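Local structure of histone acetyltransferase HPA2 and related acetyltransferases (2QEC) at residues A[14-19]-A[70-75]; A[29-34]-A[127-132]; A[60-65]-A[151-156]; A[145-150]-A[170-175]. The protein probably transfers acyl groups such as acetyl from coenzyme A to an acceptor not yet identified, as a member of the GCN5-related N-acetyltransferase (GNAT) family. The protein carries 1 engineered substitution. All coordinates share one frame; numbering follows the deposited sequence. Where two conformers were deposited one is given.

The four contacts are spread over and beside the mixed sheet of a GNAT fold, their centres 12 to 21 Å apart. Contacts 1 and 2 bring helices 14-25 and 29-32 to the neighbouring strands 73-80 and 126-133. Contacts 3 and 4, the nearest pair at about 12 Å between centres, share helix 142-154, which meets strand 61-67 in one and helix 166-174 in the other. Along the chain contacts 1, 2 and 3 interleave, as do contacts 3 and 4, while contact 4 opens after contacts 1 and 2 have closed. Strand 61-67 joins two of them, with Val65 packing on Ile17 and Ile73 of contact 1, so the helices on both sides are tied to one sheet.

Contact 1: A[14-19]-A[70-75]; sequences FPKIVD and EGEIVG
Lys16 and Ile73 carry the close part of this contact, their side chains lying alongside one another and running opposite ways. The lysine CG rests 3.9 Å from Ile73 CB, so the aliphatic half of the chain serves as hydrophobic packing against a buried branched residue. CG stands opposite the backbone N (chi1 178°), which sends the chain out from the helix to the strand; bends at chi2 and chi4 then bring the ammonium group round to the strand backbone. There Lys16 NZ donates to Ile73 O at 2.7 Å, in the carbonyl plane and on a lone pair, with a C=O...N angle of 135°. A long, flexible lysine suits the site because it can pack with its methylenes and still bring a charge to a backbone oxygen. The fold here is the start of the GNAT core: helix 14-25 lies against the hairpin of strands 61-67 and 73-80. Just beyond Ile73, Val74 and Gly75 both face Ala66 in a classic beta bulge. On the helix, the neighbouring Ile17 turns to Ile63 and Val65 of the sheet and to Ile53 of helix 43-60. The outer side is looser. A water there accepts from Lys16 NZ at 3.0 Å and from Ile73 N at 2.9 Å. Exposed Glu72 was modelled in two conformers, and in one of them this water also links its OE1 to the lysine; the direct salt bridge, 3.9 Å from Glu72 OE1 to Lys16 NZ, is long and tentative. The backbone N of Glu72 donates to Asp68 OD1.

Contact 2: A[29-34]-A[127-132]; sequences PTFLRW and YLYTVA. Engineered in segment 29-34: Thr30 (natural residue Ala). With EDO (1,2-ethanediol), chain D.
Tyr129 and Thr130, both facing Leu78 in a classic beta bulge, interrupt the regular path of strand 126-133, and Phe31 comes to meet them from the short helix 29-32. The Phe31 and Tyr129 side chains point at one another across the gap between helix and strand. CG of Tyr129 is turned away from its own backbone N (chi1 163°), which carries the phenol out toward Phe31. Tyr129 OH lies in the plane of the Phe31 ring at its edge, 3.3 Å from CE1, so the hydroxyl oxygen faces the slightly positive C-H rim. The same hydroxyl is hydrogen-bonded to Gln52 OE1, which settles its polar end beside a buried aromatic. Thr130 OG1 also lies near the edge of the Phe31 ring, more loosely, at 4.3 Å from CZ, while Thr130 CB sits over one face of the Tyr129 ring, toward the rim. A bulge in this strand is a hallmark of the GNAT fold; in relatives the strand lines the acetyl-CoA site, and a similar role is likely here. A 1,2-ethanediol, probably from the crystallisation liquor, lies beside it and takes a weak hydrogen bond from Val131 N to its O2 at 3.0 Å. Phe31 is buried further by an edge-to-face meeting with Phe49 and by Phe25, a setting suited to a large flat hydrocarbon. Tyr129 meets Tyr57 with nearly parallel rings.

Contact 3: A[60-65]-A[151-156]; sequences AGNIDV and IARAGD. With EDO (1,2-ethanediol), chain H; EDO (1,2-ethanediol), chain F; EDO (1,2-ethanediol), chain J.
A two-pronged salt bridge joins Arg153 to Asp64, each terminal nitrogen of the guanidinium taking its own carboxylate oxygen. Arg153 NH1 reaches Asp64 OD1 at 2.9 Å in a nearly straight bond (168°), on the syn lone pair and in the guanidinium plane. NH2 meets Asp64 OD2 at 3.0 Å, again on the syn side but tilted out of the carboxylate plane. The arginine chain runs extended from the helix and bends at chi3 (59°), which turns its end to the aspartate. The bridge suits a buried aspartate, whose charge it probably offsets. The contact crosses one face of the GNAT sheet, from strand 61-67 to the C-terminal end of helix 142-154. Asn62 and Asp64 point to the helix, and Ile63 between them points away, packing on Phe14 and Ile17 of helix 14-25. The Asn62 amide stacks on the arginine, planes 22° apart, with Asn62 CG 3.7 Å above the plane of the Arg153 guanidinium, over its centre; Asn62 OD1 is hydrogen-bonded to Arg81. Such a flat polar group can cover the cation without competing for its edge. Farther out, Trp79 adds a cation-pi contact to Arg153, and Trp126 packs against Asn62, Arg153 and Ala154.

Contact 4: A[145-150]-A[170-175]; sequences ALLNHG and QLYNRL
The Tyr172 ring turns an edge to Leu147: the leucine CD1 lies in the ring plane, 3.4 Å from CE1, and its CD2 approaches the same carbon, at 3.7 Å, from off the plane. The two side chains run roughly perpendicular, and CE1 of the tyrosine meets both branches of the leucine. Leu175 joins the packing more loosely, its CD1 4.3 Å from Leu147 CB. At the exposed margin Asn148 OD1 lies 3.8 Å from Leu175 CD2; CG of the asparagine is opposite the carbonyl carbon (chi1 -73°), which carries its tip toward the leucine. Leucines suit the apolar interior of the interface, and a polar asparagine its wet border. Leu171 and Tyr172, on helix 166-174, fit the Leu-Tyr pair of the family's Leu-Tyr...Gly-Phe pattern. Helix 142-154 is the crossover of a beta-alpha-beta unit linking the parallel, adjacent strands 126-133 and 159-163. It packs on strand 126-133 through Leu147 and Leu128, while Tyr172 reaches both strands, leaning on Val131, Leu161 and Ala163; elsewhere on helix 166-174, Gln170 and Asn173 touch Met201 of the second subunit.

Contact 1: A[14-19]-A[70-75]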
loop_
_atom_site.group_PDB
_atom_site.type_symbol
_atom_site.label_atom_id
_atom_site.label_comp_id
_atom_site.label_asym_id
_atom_site.label_seq_id
_atom_site.Cartn_x
_atom_site.Cartn_y
_atom_site.Cartn_z
ATOM N N PHE A 14 -19.367 26.283 -8.108
ATOM C CA PHE A 14 -18.063 26.025 -8.733
ATOM C C PHE A 14 -17.127 27.262 -8.804
ATOM O O PHE A 14 -15.949 27.125 -8.490
ATOM C CB PHE A 14 -18.199 25.337 -10.104
ATOM C CG PHE A 14 -18.720 23.902 -10.051
ATOM C CD1 PHE A 14 -18.969 23.239 -8.844
ATOM C CD2 PHE A 14 -18.932 23.207 -11.228
ATOM C CE1 PHE A 14 -19.417 21.944 -8.827
ATOM C CE2 PHE A 14 -19.399 21.904 -11.206
ATOM C CZ PHE A 14 -19.645 21.272 -9.994
ATOM N N PRO A 15 -17.622 28.460 -9.212
ATOM C CA PRO A 15 -16.725 29.616 -9.153
ATOM C C PRO A 15 -16.029 29.861 -7.817
ATOM O O PRO A 15 -14.826 30.120 -7.791
ATOM C CB PRO A 15 -17.634 30.781 -9.528
ATOM C CG PRO A 15 -18.629 30.182 -10.408
ATOM C CD PRO A 15 -18.898 28.824 -9.828
ATOM N N LYS A 16 -16.766 29.776 -6.714
ATOM C CA LYS A 16 -16.193 30.034 -5.397
ATOM C C LYS A 16 -15.236 28.929 -5.022
ATOM O O LYS A 16 -14.195 29.131 -4.395
ATOM C CB LYS A 16 -17.311 30.136 -4.349
ATOM C CG LYS A 16 -16.803 30.361 -2.932
ATOM C CD LYS A 16 -16.292 31.793 -2.753
ATOM C CE LYS A 16 -15.510 31.925 -1.450
ATOM N NZ LYS A 16 -16.425 31.621 -0.316
ATOM N N ILE A 17 -15.604 27.741 -5.395
ATOM C CA ILE A 17 -14.748 26.561 -5.144
ATOM C C ILE A 17 -13.351 26.780 -5.785
ATOM O O ILE A 17 -12.313 26.615 -5.132
ATOM C CB ILE A 17 -15.447 25.319 -5.661
ATOM C CG1 ILE A 17 -16.530 24.873 -4.672
ATOM C CG2 ILE A 17 -14.488 24.170 -5.852
ATOM C CD1 ILE A 17 -17.402 23.817 -5.183
ATOM N N VAL A 18 -13.346 27.208 -7.042
ATOM C CA VAL A 18 -12.093 27.485 -7.771
ATOM C C VAL A 18 -11.343 28.626 -7.102
ATOM O O VAL A 18 -10.134 28.557 -6.930
ATOM C CB VAL A 18 -12.370 27.772 -9.233
ATOM C CG1 VAL A 18 -11.107 28.303 -9.948
ATOM C CG2 VAL A 18 -12.935 26.530 -9.937
ATOM N N ASP A 19 -12.051 29.687 -6.717
ATOM C CA ASP A 19 -11.441 30.795 -5.971
ATOM C C ASP A 19 -10.728 30.293 -4.734
ATOM O O ASP A 19 -9.625 30.758 -4.406
ATOM C CB ASP A 19 -12.462 31.812 -5.483
ATOM C CG ASP A 19 -13.035 32.665 -6.584
ATOM O OD1 ASP A 19 -12.462 32.731 -7.693
ATOM O OD2 ASP A 19 -14.092 33.255 -6.325
ATOM N N GLU A 70 -21.937 31.993 8.604
ATOM C CA GLU A 70 -22.445 33.058 7.732
ATOM C C GLU A 70 -22.847 32.557 6.294
ATOM O O GLU A 70 -23.272 33.340 5.455
ATOM C CB GLU A 70 -21.401 34.165 7.661
ATOM C CG GLU A 70 -20.981 34.690 9.064
ATOM C CD GLU A 70 -19.651 34.072 9.635
ATOM O OE1 GLU A 70 -19.290 32.879 9.390
ATOM O OE2 GLU A 70 -18.947 34.815 10.357
ATOM N N GLY A 71 -22.712 31.260 6.051
ATOM C CA GLY A 71 -23.142 30.614 4.787
ATOM C C GLY A 71 -22.117 30.563 3.659
ATOM O O GLY A 71 -22.436 30.121 2.554
ATOM N N GLU A 72 -20.902 31.033 3.917
ATOM C CA GLU A 72 -19.903 31.096 2.854
ATOM C C GLU A 72 -19.053 29.852 2.854
ATOM O O GLU A 72 -18.784 29.263 3.897
ATOM C CB GLU A 72 -19.015 32.348 2.957
ATOM C CG GLU A 72 -19.758 33.690 2.918
ATOM C CD GLU A 72 -20.167 34.204 1.512
ATOM O OE1 GLU A 72 -19.601 33.751 0.485
ATOM O OE2 GLU A 72 -21.083 35.085 1.451
ATOM N N ILE A 73 -18.625 29.482 1.653
ATOM C CA ILE A 73 -17.755 28.341 1.457
ATOM C C ILE A 73 -16.365 28.737 1.929
ATOM O O ILE A 73 -15.822 29.778 1.521
ATOM C CB ILE A 73 -17.746 27.878 -0.021
ATOM C CG1 ILE A 73 -19.125 27.300 -0.391
ATOM C CG2 ILE A 73 -16.617 26.890 -0.272
ATOM C CD1 ILE A 73 -19.377 27.226 -1.879
ATOM N N VAL A 74 -15.866 27.979 2.901
ATOM C CA VAL A 74 -14.562 28.225 3.526
ATOM C C VAL A 74 -13.571 27.068 3.335
ATOM O O VAL A 74 -12.409 27.160 3.723
ATOM C CB VAL A 74 -14.708 28.534 5.054
ATOM C CG1 VAL A 74 -15.322 29.890 5.243
ATOM C CG2 VAL A 74 -15.503 27.468 5.785
ATOM N N GLY A 75 -14.025 26.007 2.707
ATOM C CA GLY A 75 -13.136 24.893 2.374
ATOM C C GLY A 75 -13.750 24.003 1.334
ATOM O O GLY A 75 -14.973 24.006 1.130
HETATM O O HOH W 1 -19.452 31.348 -0.448
#

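Contact 2: A[29-34]-A[127-132]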
loop_
_atom_site.group_PDB
_atom_site.type_symbol
_atom_site.label_atom_id
_atom_site.label_comp_id
_atom_site.label_asym_id
_atom_site.label_seq_id
_atom_site.Cartn_x
_atom_site.Cartn_y
_atom_site.Cartn_z
ATOM N N PRO A 29 4.394 24.802 -3.913
ATOM C CA PRO A 29 5.317 24.067 -4.798
ATOM C C PRO A 29 4.700 22.847 -5.455
ATOM O O PRO A 29 5.091 22.470 -6.550
ATOM C CB PRO A 29 6.430 23.590 -3.836
ATOM C CG PRO A 29 6.407 24.543 -2.735
ATOM C CD PRO A 29 4.996 25.039 -2.589
ATOM N N THR A 30 3.795 22.205 -4.749
ATOM C CA THR A 30 3.088 21.049 -5.271
ATOM C C THR A 30 2.391 21.371 -6.605
ATOM O O THR A 30 2.399 20.546 -7.515
ATOM C CB THR A 30 2.115 20.511 -4.209
ATOM O OG1 THR A 30 2.893 19.858 -3.192
ATOM C CG2 THR A 30 1.109 19.503 -4.793
ATOM N N PHE A 31 1.852 22.582 -6.739
ATOM C CA PHE A 31 1.184 22.984 -7.977
ATOM C C PHE A 31 2.065 23.786 -8.898
ATOM O O PHE A 31 2.067 23.549 -10.090
ATOM C CB PHE A 31 -0.112 23.711 -7.649
ATOM C CG PHE A 31 -1.175 22.794 -7.183
ATOM C CD1 PHE A 31 -1.953 22.114 -8.101
ATOM C CD2 PHE A 31 -1.376 22.573 -5.821
ATOM C CE1 PHE A 31 -2.925 21.251 -7.670
ATOM C CE2 PHE A 31 -2.361 21.712 -5.377
ATOM C CZ PHE A 31 -3.134 21.040 -6.298
ATOM N N LEU A 32 2.865 24.689 -8.336
ATOM C CA LEU A 32 3.817 25.489 -9.108
ATOM C C LEU A 32 4.739 24.667 -10.029
ATOM O O LEU A 32 5.080 25.129 -11.115
ATOM C CB LEU A 32 4.681 26.357 -8.167
ATOM C CG LEU A 32 4.021 27.462 -7.327
ATOM C CD1 LEU A 32 5.027 28.172 -6.418
ATOM C CD2 LEU A 32 3.380 28.453 -8.216
ATOM N N ARG A 33 5.143 23.472 -9.590
ATOM C CA ARG A 33 5.966 22.550 -10.397
ATOM C C ARG A 33 5.352 22.105 -11.723
ATOM O O ARG A 33 6.090 21.805 -12.647
ATOM C CB ARG A 33 6.270 21.270 -9.611
ATOM C CG ARG A 33 4.991 20.442 -9.248
ATOM C CD ARG A 33 5.326 19.115 -8.564
ATOM N NE ARG A 33 4.160 18.446 -7.968
ATOM C CZ ARG A 33 4.238 17.294 -7.295
ATOM N NH1 ARG A 33 5.417 16.683 -7.143
ATOM N NH2 ARG A 33 3.137 16.741 -6.781
ATOM N N TRP A 34 4.023 22.005 -11.801
ATOM C CA TRP A 34 3.348 21.620 -13.050
ATOM C C TRP A 34 3.082 22.815 -13.963
ATOM O O TRP A 34 3.033 22.676 -15.181
ATOM C CB TRP A 34 1.999 20.922 -12.787
ATOM C CG TRP A 34 2.101 19.693 -11.971
ATOM C CD1 TRP A 34 1.407 19.416 -10.826
ATOM C CD2 TRP A 34 2.960 18.569 -12.207
ATOM N NE1 TRP A 34 1.777 18.186 -10.336
ATOM C CE2 TRP A 34 2.731 17.644 -11.160
ATOM C CE3 TRP A 34 3.905 18.249 -13.198
ATOM C CZ2 TRP A 34 3.412 16.414 -11.078
ATOM C CZ3 TRP A 34 4.593 17.030 -13.109
ATOM C CH2 TRP A 34 4.337 16.130 -12.054
ATOM N N TYR A 127 -9.464 8.325 -3.319
ATOM C CA TYR A 127 -8.279 9.189 -3.331
ATOM C C TYR A 127 -8.704 10.563 -2.907
ATOM O O TYR A 127 -9.537 11.113 -3.560
ATOM C CB TYR A 127 -7.706 9.269 -4.746
ATOM C CG TYR A 127 -6.563 10.240 -5.018
ATOM C CD1 TYR A 127 -5.547 10.453 -4.097
ATOM C CD2 TYR A 127 -6.502 10.945 -6.225
ATOM C CE1 TYR A 127 -4.526 11.318 -4.348
ATOM C CE2 TYR A 127 -5.477 11.800 -6.484
ATOM C CZ TYR A 127 -4.483 11.972 -5.556
ATOM O OH TYR A 127 -3.464 12.846 -5.803
ATOM N N LEU A 128 -8.088 11.084 -1.856
ATOM C CA LEU A 128 -8.218 12.480 -1.480
ATOM C C LEU A 128 -7.152 13.261 -2.206
ATOM O O LEU A 128 -5.975 13.193 -1.825
ATOM C CB LEU A 128 -8.081 12.635 0.028
ATOM C CG LEU A 128 -8.122 14.100 0.484
ATOM C CD1 LEU A 128 -9.387 14.782 -0.020
ATOM C CD2 LEU A 128 -7.983 14.147 1.985
ATOM N N TYR A 129 -7.576 13.984 -3.247
ATOM C CA TYR A 129 -6.706 14.719 -4.167
ATOM C C TYR A 129 -6.242 15.989 -3.524
ATOM O O TYR A 129 -5.026 16.285 -3.457
ATOM C CB TYR A 129 -7.398 14.970 -5.514
ATOM C CG TYR A 129 -6.783 16.043 -6.400
ATOM C CD1 TYR A 129 -5.430 16.022 -6.754
ATOM C CD2 TYR A 129 -7.542 17.087 -6.887
ATOM C CE1 TYR A 129 -4.875 17.047 -7.577
ATOM C CE2 TYR A 129 -6.990 18.070 -7.686
ATOM C CZ TYR A 129 -5.647 18.037 -8.017
ATOM O OH TYR A 129 -5.131 19.036 -8.831
ATOM N N THR A 130 -7.195 16.773 -3.026
ATOM C CA THR A 130 -6.843 18.009 -2.433
ATOM C C THR A 130 -7.879 18.415 -1.376
ATOM O O THR A 130 -9.084 18.103 -1.502
ATOM C CB THR A 130 -6.647 19.066 -3.544
ATOM O OG1 THR A 130 -5.856 20.139 -3.050
ATOM C CG2 THR A 130 -7.965 19.561 -4.070
ATOM N N VAL A 131 -7.380 19.087 -0.344
ATOM C CA VAL A 131 -8.203 19.737 0.678
ATOM C C VAL A 131 -7.676 21.134 0.868
ATOM O O VAL A 131 -6.487 21.352 1.079
ATOM C CB VAL A 131 -8.283 18.869 2.001
ATOM C CG1 VAL A 131 -6.923 18.524 2.513
ATOM C CG2 VAL A 131 -9.065 19.600 3.107
ATOM N N ALA A 132 -8.549 22.134 0.709
ATOM C CA ALA A 132 -8.160 23.486 0.776
ATOM C C ALA A 132 -9.086 24.239 1.695
ATOM O O ALA A 132 -10.296 23.981 1.700
ATOM C CB ALA A 132 -8.222 24.091 -0.627
HETATM C C1 EDO D . -4.387 16.083 1.322
HETATM O O1 EDO D . -3.223 15.294 1.089
HETATM C C2 EDO D . -4.805 16.799 0.039
HETATM O O2 EDO D . -4.506 18.220 0.072
#

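Contact 3: A[60-65]-A[151-156]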
loop_
_atom_site.group_PDB
_atom_site.type_symbol
_atom_site.label_atom_id
_atom_site.label_comp_id
_atom_site.label_asym_id
_atom_site.label_seq_id
_atom_site.Cartn_x
_atom_site.Cartn_y
_atom_site.Cartn_z
ATOM N N ALA A 60 -17.179 12.273 -12.237
ATOM C CA ALA A 60 -16.980 10.942 -11.710
ATOM C C ALA A 60 -16.514 10.907 -10.267
ATOM O O ALA A 60 -16.218 9.841 -9.759
ATOM C CB ALA A 60 -15.979 10.211 -12.588
ATOM N N GLY A 61 -16.431 12.049 -9.593
ATOM C CA GLY A 61 -15.850 12.059 -8.268
ATOM C C GLY A 61 -16.802 12.606 -7.229
ATOM O O GLY A 61 -18.019 12.499 -7.360
ATOM N N ASN A 62 -16.226 13.144 -6.166
ATOM C CA ASN A 62 -16.965 13.918 -5.144
ATOM C C ASN A 62 -16.271 15.233 -4.841
ATOM O O ASN A 62 -15.077 15.280 -4.564
ATOM C CB ASN A 62 -17.107 13.123 -3.828
ATOM C CG ASN A 62 -18.124 11.970 -3.920
ATOM O OD1 ASN A 62 -17.775 10.889 -4.317
ATOM N ND2 ASN A 62 -19.404 12.242 -3.555
ATOM N N ILE A 63 -17.072 16.300 -4.781
ATOM C CA ILE A 63 -16.643 17.609 -4.363
ATOM C C ILE A 63 -17.445 17.975 -3.128
ATOM O O ILE A 63 -18.679 18.026 -3.174
ATOM C CB ILE A 63 -16.898 18.650 -5.475
ATOM C CG1 ILE A 63 -16.245 18.198 -6.787
ATOM C CG2 ILE A 63 -16.406 20.048 -5.050
ATOM C CD1 ILE A 63 -16.704 19.063 -8.008
ATOM N N ASP A 64 -16.743 18.128 -2.013
ATOM C CA ASP A 64 -17.359 18.522 -0.741
ATOM C C ASP A 64 -17.019 19.976 -0.461
ATOM O O ASP A 64 -15.900 20.430 -0.734
ATOM C CB ASP A 64 -16.844 17.637 0.387
ATOM C CG ASP A 64 -17.287 16.193 0.263
ATOM O OD1 ASP A 64 -18.313 15.906 -0.424
ATOM O OD2 ASP A 64 -16.637 15.355 0.935
ATOM N N VAL A 65 -17.975 20.725 0.085
ATOM C CA VAL A 65 -17.691 22.045 0.573
ATOM C C VAL A 65 -18.050 22.152 2.044
ATOM O O VAL A 65 -19.025 21.559 2.493
ATOM C CB VAL A 65 -18.484 23.184 -0.163
ATOM C CG1 VAL A 65 -17.985 23.340 -1.554
ATOM C CG2 VAL A 65 -19.986 22.940 -0.177
ATOM N N ILE A 151 -14.236 10.563 5.165
ATOM C CA ILE A 151 -13.978 9.254 5.825
ATOM C C ILE A 151 -15.268 8.529 6.128
ATOM O O ILE A 151 -15.371 7.340 5.876
ATOM C CB ILE A 151 -13.121 9.419 7.067
ATOM C CG1 ILE A 151 -11.719 9.832 6.636
ATOM C CG2 ILE A 151 -13.006 8.047 7.880
ATOM C CD1 ILE A 151 -10.901 10.446 7.686
ATOM N N ALA A 152 -16.284 9.228 6.598
ATOM C CA ALA A 152 -17.588 8.591 6.843
ATOM C C ALA A 152 -18.207 8.052 5.564
ATOM O O ALA A 152 -18.757 6.988 5.563
ATOM C CB ALA A 152 -18.514 9.541 7.526
ATOM N N ARG A 153 -18.091 8.772 4.459
ATOM C CA ARG A 153 -18.582 8.273 3.153
ATOM C C ARG A 153 -17.828 7.049 2.654
ATOM O O ARG A 153 -18.409 6.125 2.064
ATOM C CB ARG A 153 -18.514 9.389 2.113
ATOM C CG ARG A 153 -18.963 8.967 0.711
ATOM C CD ARG A 153 -19.129 10.196 -0.162
ATOM N NE ARG A 153 -17.821 10.833 -0.153
ATOM C CZ ARG A 153 -17.590 12.130 -0.137
ATOM N NH1 ARG A 153 -18.602 13.029 -0.193
ATOM N NH2 ARG A 153 -16.331 12.536 -0.060
ATOM N N ALA A 154 -16.528 7.040 2.867
ATOM C CA ALA A 154 -15.719 5.921 2.465
ATOM C C ALA A 154 -16.020 4.644 3.260
ATOM O O ALA A 154 -15.841 3.522 2.750
ATOM C CB ALA A 154 -14.243 6.294 2.604
ATOM N N GLY A 155 -16.441 4.792 4.516
ATOM C CA GLY A 155 -16.837 3.643 5.358
ATOM C C GLY A 155 -15.808 2.557 5.456
ATOM O O GLY A 155 -14.712 2.800 5.917
ATOM N N ASP A 156 -16.177 1.363 4.994
ATOM C CA ASP A 156 -15.319 0.161 4.965
ATOM C C ASP A 156 -14.246 0.135 3.911
ATOM O O ASP A 156 -13.439 -0.820 3.887
ATOM C CB ASP A 156 -16.180 -1.095 4.708
ATOM C CG ASP A 156 -16.817 -1.597 5.936
ATOM O OD1 ASP A 156 -16.591 -0.926 6.983
ATOM O OD2 ASP A 156 -17.530 -2.643 5.864
HETATM C C1 EDO H . -19.665 15.440 -3.209
HETATM O O1 EDO H . -19.906 14.575 -2.141
HETATM C C2 EDO H . -20.298 15.066 -4.529
HETATM O O2 EDO H . -19.838 15.986 -5.517
HETATM C C1 EDO F . -12.455 4.536 5.045
HETATM O O1 EDO F . -11.219 4.268 5.698
HETATM C C2 EDO F . -13.427 5.407 5.838
HETATM O O2 EDO F . -13.548 5.072 7.215
HETATM C C1 EDO J . -18.463 1.658 1.846
HETATM O O1 EDO J . -18.943 2.984 1.611
HETATM C C2 EDO J . -19.258 0.948 2.910
HETATM O O2 EDO J . -18.698 1.113 4.225
#

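Contact 4: A[145-150]-A[170-175]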
loop_
_atom_site.group_PDB
_atom_site.type_symbol
_atom_site.label_atom_id
_atom_site.label_comp_id
_atom_site.label_asym_id
_atom_site.label_seq_id
_atom_site.Cartn_x
_atom_site.Cartn_y
_atom_site.Cartn_z
ATOM N N ALA A 145 -13.294 18.844 9.442
ATOM C CA ALA A 145 -14.698 18.613 9.042
ATOM C C ALA A 145 -14.762 17.961 7.670
ATOM O O ALA A 145 -15.462 16.948 7.465
ATOM C CB ALA A 145 -15.479 19.942 9.083
ATOM N N LEU A 146 -13.932 18.441 6.751
ATOM C CA LEU A 146 -13.854 17.825 5.410
ATOM C C LEU A 146 -13.398 16.389 5.401
ATOM O O LEU A 146 -14.009 15.533 4.770
ATOM C CB LEU A 146 -12.986 18.672 4.478
ATOM C CG LEU A 146 -13.637 20.008 4.097
ATOM C CD1 LEU A 146 -12.627 20.951 3.575
ATOM C CD2 LEU A 146 -14.745 19.807 3.080
ATOM N N LEU A 147 -12.303 16.121 6.097
ATOM C CA LEU A 147 -11.819 14.763 6.218
ATOM C C LEU A 147 -12.777 13.802 6.897
ATOM O O LEU A 147 -12.923 12.688 6.443
ATOM C CB LEU A 147 -10.476 14.749 6.935
ATOM C CG LEU A 147 -9.387 14.962 5.873
ATOM C CD1 LEU A 147 -8.355 15.876 6.441
ATOM C CD2 LEU A 147 -8.888 13.581 5.443
ATOM N N ASN A 148 -13.358 14.221 8.012
ATOM C CA ASN A 148 -14.360 13.426 8.696
ATOM C C ASN A 148 -15.561 13.072 7.802
ATOM O O ASN A 148 -15.980 11.912 7.765
ATOM C CB ASN A 148 -14.787 14.110 10.000
ATOM C CG ASN A 148 -13.700 14.018 11.100
ATOM O OD1 ASN A 148 -12.814 13.175 11.050
ATOM N ND2 ASN A 148 -13.802 14.868 12.103
ATOM N N HIS A 149 -16.033 14.027 7.023
ATOM C CA HIS A 149 -17.109 13.808 6.044
ATOM C C HIS A 149 -16.709 12.732 5.026
ATOM O O HIS A 149 -17.451 11.774 4.733
ATOM C CB HIS A 149 -17.504 15.181 5.372
ATOM C CG HIS A 149 -18.734 15.085 4.518
ATOM N ND1 HIS A 149 -19.997 15.143 5.052
ATOM C CD2 HIS A 149 -18.893 14.712 3.224
ATOM C CE1 HIS A 149 -20.887 14.930 4.099
ATOM N NE2 HIS A 149 -20.243 14.658 2.981
ATOM N N GLY A 150 -15.489 12.823 4.531
ATOM C CA GLY A 150 -15.081 11.946 3.427
ATOM C C GLY A 150 -14.783 10.580 3.950
ATOM O O GLY A 150 -14.982 9.535 3.251
ATOM N N GLN A 170 0.853 13.385 10.521
ATOM C CA GLN A 170 0.486 13.039 11.908
ATOM C C GLN A 170 -1.030 13.180 12.155
ATOM O O GLN A 170 -1.632 12.367 12.874
ATOM C CB GLN A 170 1.299 13.890 12.915
ATOM C CG GLN A 170 2.726 13.460 12.966
ATOM C CD GLN A 170 3.604 14.328 13.851
ATOM O OE1 GLN A 170 3.283 15.477 14.157
ATOM N NE2 GLN A 170 4.733 13.772 14.250
ATOM N N LEU A 171 -1.637 14.171 11.520
ATOM C CA LEU A 171 -3.088 14.375 11.566
ATOM C C LEU A 171 -3.799 13.200 10.915
ATOM O O LEU A 171 -4.727 12.619 11.490
ATOM C CB LEU A 171 -3.464 15.690 10.864
ATOM C CG LEU A 171 -4.945 16.020 10.594
ATOM C CD1 LEU A 171 -5.865 15.656 11.780
ATOM C CD2 LEU A 171 -5.109 17.507 10.243
ATOM N N TYR A 172 -3.324 12.812 9.735
ATOM C CA TYR A 172 -3.886 11.676 9.007
ATOM C C TYR A 172 -3.656 10.338 9.703
ATOM O O TYR A 172 -4.560 9.513 9.730
ATOM C CB TYR A 172 -3.360 11.646 7.571
ATOM C CG TYR A 172 -3.717 12.868 6.759
ATOM C CD1 TYR A 172 -5.005 13.348 6.749
ATOM C CD2 TYR A 172 -2.756 13.536 5.984
ATOM C CE1 TYR A 172 -5.343 14.464 6.006
ATOM C CE2 TYR A 172 -3.090 14.694 5.245
ATOM C CZ TYR A 172 -4.391 15.136 5.256
ATOM O OH TYR A 172 -4.788 16.246 4.502
ATOM N N ASN A 173 -2.472 10.124 10.272
ATOM C CA ASN A 173 -2.206 8.964 11.115
ATOM C C ASN A 173 -3.179 8.835 12.293
ATOM O O ASN A 173 -3.601 7.744 12.627
ATOM C CB ASN A 173 -0.753 9.000 11.607
ATOM C CG ASN A 173 -0.308 7.721 12.291
ATOM O OD1 ASN A 173 0.212 7.781 13.386
ATOM N ND2 ASN A 173 -0.430 6.572 11.627
ATOM N N ARG A 174 -3.536 9.941 12.929
ATOM C CA ARG A 174 -4.522 9.895 14.020
ATOM C C ARG A 174 -5.947 9.539 13.524
ATOM O O ARG A 174 -6.769 9.049 14.295
ATOM C CB ARG A 174 -4.515 11.215 14.795
ATOM C CG ARG A 174 -3.267 11.359 15.715
ATOM C CD ARG A 174 -3.395 12.518 16.674
ATOM N NE ARG A 174 -3.554 13.790 15.966
ATOM C CZ ARG A 174 -2.553 14.545 15.504
ATOM N NH1 ARG A 174 -1.277 14.170 15.653
ATOM N NH2 ARG A 174 -2.831 15.688 14.879
ATOM N N LEU A 175 -6.222 9.775 12.239
ATOM C CA LEU A 175 -7.495 9.391 11.617
ATOM C C LEU A 175 -7.498 8.003 11.006
ATOM O O LEU A 175 -8.468 7.630 10.341
ATOM C CB LEU A 175 -7.865 10.421 10.540
ATOM C CG LEU A 175 -8.057 11.825 11.068
ATOM C CD1 LEU A 175 -8.058 12.820 9.912
ATOM C CD2 LEU A 175 -9.352 11.909 11.845
#